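Local coordinates for oxidoreductase, FMN-binding (Shewanella oneidensis, PDB 2GQ9), which binds FMN and probably acts as an oxidoreductase on the CH-CH group of donors, with NAD or NADP as acceptor, at residues P24-R29 and T348-G353. Residues are numbered along the deposited sequence; the frame is centred on the assembly and turned at random.
Sequences PMTRSR and TLFGGG. With FMN (flavin mononucleotide), chain C; HBA (p-hydroxybenzaldehyde), chain E; HBA (p-hydroxybenzaldehyde), chain D.
Beside the dimethylbenzene end of the FMN ring in an Old Yellow Enzyme-like barrel, Arg27 and Arg29 of the loop 24-29 reach into the turn 348-353 and bind its backbone carbonyls. Arg27 NE donates an almost straight bond to Leu349 O (2.8 Å, 168° at the hydrogen), in the carbonyl plane and on a lone pair. Its chain is folded at chi2 (-52°) and chi3 (-59°), which turns the guanidinium back to this carbonyl; NH2 adds a longer bond to Thr348 O and also serves Gly356 O, while NH1 hydrogen-bonds Tyr44 OH. Arg29 lies in the curl of the turn: NE bonds Gly353 O at 2.8 Å, NH2 bonds Thr348 O at 2.9 Å, and NH1 turns back to Arg27 O at 2.9 Å, all near the guanidinium plane. Arg27 O also accepts Gly351 N (3.0 Å), so two donors grip this one carbonyl. Gly353 O would probably lose its guanidinium donor if an alanine stood at Arg29, and the glycine-rich turn would be freer to move.

In this TIM barrel, residues 24-29 follow the first strand, 20-22, and the other segment comes from the loop after helix 331-337, whose Leu349 and Phe350 touch the FMN methyl C7M. Thr26 OG1 donates to FMN O4 (2.7 Å). The Phe350 ring has the p-hydroxybenzaldehyde of chain E over one face, with C5 above its outer part, and Leu349 CB over the opposite face; its CZ lies 3.7 Å from FMN C7M, and the aldehyde oxygen O1' of the chain D p-hydroxybenzaldehyde also approaches CZ. Thr26 O, buried by the contact and without a hydrogen-bonding partner, faces Phe350 CE2. A water donates to both Ser28 O and Gly352 O, bridging the two loops.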
loop_
_atom_site.group_PDB
_atom_site.type_symbol
_atom_site.label_atom_id
_atom_site.label_comp_id
_atom_site.label_asym_id
_atom_site.label_seq_id
_atom_site.Cartn_x
_atom_site.Cartn_y
_atom_site.Cartn_z
ATOM N N PRO A 24 0.917 -3.743 3.202
ATOM C CA PRO A 24 -0.412 -3.912 2.607
ATOM C C PRO A 24 -0.467 -5.137 1.720
ATOM O O PRO A 24 0.369 -5.286 0.830
ATOM C CB PRO A 24 -0.608 -2.615 1.814
ATOM C CG PRO A 24 0.800 -2.212 1.462
ATOM C CD PRO A 24 1.554 -2.495 2.740
ATOM N N MET A 25 -1.434 -6.020 1.966
ATOM C CA MET A 25 -1.565 -7.214 1.144
ATOM C C MET A 25 -3.002 -7.593 0.833
ATOM O O MET A 25 -3.755 -8.058 1.691
ATOM C CB MET A 25 -0.837 -8.412 1.772
ATOM C CG MET A 25 0.673 -8.260 1.754
ATOM S SD MET A 25 1.531 -9.661 2.462
ATOM C CE MET A 25 1.022 -9.533 4.196
ATOM N N THR A 26 -3.364 -7.367 -0.423
ATOM C CA THR A 26 -4.682 -7.682 -0.953
ATOM C C THR A 26 -4.927 -9.182 -0.818
ATOM O O THR A 26 -4.110 -9.983 -1.271
ATOM C CB THR A 26 -4.741 -7.306 -2.445
ATOM O OG1 THR A 26 -4.646 -5.886 -2.569
ATOM C CG2 THR A 26 -6.030 -7.800 -3.086
ATOM N N ARG A 27 -6.033 -9.551 -0.173
ATOM C CA ARG A 27 -6.388 -10.962 0.003
ATOM C C ARG A 27 -7.745 -11.243 -0.654
ATOM O O ARG A 27 -8.168 -12.393 -0.748
ATOM C CB ARG A 27 -6.447 -11.328 1.495
ATOM C CG ARG A 27 -5.156 -11.064 2.272
ATOM C CD ARG A 27 -3.935 -11.686 1.597
ATOM N NE ARG A 27 -4.079 -13.133 1.460
ATOM C CZ ARG A 27 -3.882 -14.015 2.439
ATOM N NH1 ARG A 27 -3.514 -13.621 3.659
ATOM N NH2 ARG A 27 -4.084 -15.300 2.200
ATOM N N SER A 28 -8.423 -10.177 -1.082
ATOM C CA SER A 28 -9.723 -10.272 -1.744
ATOM C C SER A 28 -10.710 -11.189 -1.029
ATOM O O SER A 28 -11.237 -12.142 -1.612
ATOM C CB SER A 28 -9.521 -10.736 -3.192
ATOM O OG SER A 28 -8.746 -9.787 -3.906
ATOM N N ARG A 29 -10.977 -10.881 0.236
ATOM C CA ARG A 29 -11.889 -11.675 1.060
ATOM C C ARG A 29 -13.124 -10.862 1.461
ATOM O O ARG A 29 -13.929 -11.311 2.280
ATOM C CB ARG A 29 -11.173 -12.132 2.340
ATOM C CG ARG A 29 -9.946 -13.050 2.144
ATOM C CD ARG A 29 -10.353 -14.357 1.483
ATOM N NE ARG A 29 -9.542 -15.535 1.832
ATOM C CZ ARG A 29 -8.310 -15.796 1.395
ATOM N NH1 ARG A 29 -7.673 -14.959 0.584
ATOM N NH2 ARG A 29 -7.730 -16.948 1.717
ATOM N N THR A 348 -4.225 -19.852 -2.266
ATOM C CA THR A 348 -5.211 -19.277 -1.361
ATOM C C THR A 348 -4.907 -17.819 -1.007
ATOM O O THR A 348 -5.459 -17.261 -0.048
ATOM C CB THR A 348 -5.334 -20.114 -0.071
ATOM O OG1 THR A 348 -4.032 -20.355 0.475
ATOM C CG2 THR A 348 -6.016 -21.444 -0.363
ATOM N N LEU A 349 -4.029 -17.199 -1.783
ATOM C CA LEU A 349 -3.693 -15.796 -1.542
ATOM C C LEU A 349 -4.914 -14.903 -1.728
ATOM O O LEU A 349 -5.151 -13.979 -0.940
ATOM C CB LEU A 349 -2.587 -15.332 -2.493
ATOM C CG LEU A 349 -1.160 -15.764 -2.161
ATOM C CD1 LEU A 349 -0.217 -15.277 -3.231
ATOM C CD2 LEU A 349 -0.751 -15.193 -0.790
ATOM N N PHE A 350 -5.696 -15.191 -2.765
ATOM C CA PHE A 350 -6.869 -14.386 -3.071
ATOM C C PHE A 350 -8.177 -15.152 -3.129
ATOM O O PHE A 350 -8.236 -16.281 -3.619
ATOM C CB PHE A 350 -6.688 -13.685 -4.409
ATOM C CG PHE A 350 -5.341 -13.054 -4.597
ATOM C CD1 PHE A 350 -4.350 -13.696 -5.339
ATOM C CD2 PHE A 350 -5.067 -11.806 -4.056
ATOM C CE1 PHE A 350 -3.106 -13.097 -5.540
ATOM C CE2 PHE A 350 -3.828 -11.201 -4.251
ATOM C CZ PHE A 350 -2.845 -11.846 -4.994
ATOM N N GLY A 351 -9.235 -14.509 -2.650
ATOM C CA GLY A 351 -10.548 -15.125 -2.670
ATOM C C GLY A 351 -10.694 -16.247 -1.664
ATOM O O GLY A 351 -9.794 -16.510 -0.853
ATOM N N GLY A 352 -11.837 -16.917 -1.714
ATOM C CA GLY A 352 -12.082 -18.009 -0.796
ATOM C C GLY A 352 -12.499 -17.523 0.575
ATOM O O GLY A 352 -13.019 -16.417 0.720
ATOM N N GLY A 353 -12.260 -18.352 1.583
ATOM C CA GLY A 353 -12.632 -17.995 2.936
ATOM C C GLY A 353 -11.473 -18.055 3.911
ATOM O O GLY A 353 -10.371 -17.612 3.597
HETATM N N1 FMN C . 1.356 -3.874 -1.990
HETATM C C2 FMN C . 0.536 -2.730 -1.875
HETATM O O2 FMN C . 0.989 -1.627 -1.881
HETATM N N3 FMN C . -0.882 -2.952 -1.698
HETATM C C4 FMN C . -1.521 -4.159 -1.645
HETATM O O4 FMN C . -2.733 -4.230 -1.590
HETATM C C4A FMN C . -0.685 -5.361 -1.880
HETATM N N5 FMN C . -1.260 -6.585 -2.145
HETATM C C5A FMN C . -0.434 -7.681 -2.109
HETATM C C6 FMN C . -1.049 -9.035 -2.113
HETATM C C7 FMN C . -0.248 -10.234 -1.939
HETATM C C7M FMN C . -0.947 -11.583 -1.840
HETATM C C8 FMN C . 1.204 -10.097 -1.858
HETATM C C8M FMN C . 2.123 -11.330 -1.607
HETATM C C9 FMN C . 1.802 -8.782 -1.907
HETATM C C9A FMN C . 1.031 -7.600 -2.041
HETATM N N10 FMN C . 1.548 -6.237 -1.983
HETATM C C10 FMN C . 0.792 -5.080 -1.994
HETATM C "C1'" FMN C . 3.053 -6.075 -1.957
HETATM C "C2'" FMN C . 3.550 -6.204 -0.524
HETATM O "O2'" FMN C . 3.078 -5.160 0.334
HETATM C "C3'" FMN C . 5.078 -6.260 -0.410
HETATM O "O3'" FMN C . 5.649 -4.994 -0.789
HETATM C "C4'" FMN C . 5.677 -7.360 -1.283
HETATM O "O4'" FMN C . 5.011 -8.644 -1.049
HETATM C "C5'" FMN C . 7.173 -7.519 -1.100
HETATM O "O5'" FMN C . 7.500 -7.993 0.250
HETATM P P FMN C . 7.815 -9.512 0.599
HETATM O O1P FMN C . 6.575 -10.329 0.441
HETATM O O2P FMN C . 8.968 -9.943 -0.288
HETATM O O3P FMN C . 8.246 -9.462 2.086
HETATM C "C1'" HBA E . -9.157 -14.225 -7.300
HETATM O "O1'" HBA E . -8.539 -15.174 -7.731
HETATM C C1 HBA E . -8.511 -12.909 -7.184
HETATM C C2 HBA E . -9.238 -11.796 -6.667
HETATM C C3 HBA E . -8.624 -10.539 -6.623
HETATM C C4 HBA E . -7.296 -10.384 -7.088
HETATM C C5 HBA E . -6.525 -11.473 -7.580
HETATM C C6 HBA E . -7.149 -12.720 -7.594
HETATM O O4 HBA E . -6.648 -9.242 -6.770
HETATM C "C1'" HBA D . -2.251 -7.986 -5.641
HETATM O "O1'" HBA D . -1.579 -8.973 -5.863
HETATM C C1 HBA D . -1.613 -6.673 -5.462
HETATM C C2 HBA D . -2.410 -5.520 -5.191
HETATM C C3 HBA D . -1.786 -4.272 -5.086
HETATM C C4 HBA D . -0.384 -4.163 -5.249
HETATM C C5 HBA D . 0.447 -5.292 -5.487
HETATM C C6 HBA D . -0.189 -6.529 -5.565
HETATM O O4 HBA D . 0.203 -3.009 -4.862
HETATM O O HOH W 1 -13.638 -13.929 -1.170
#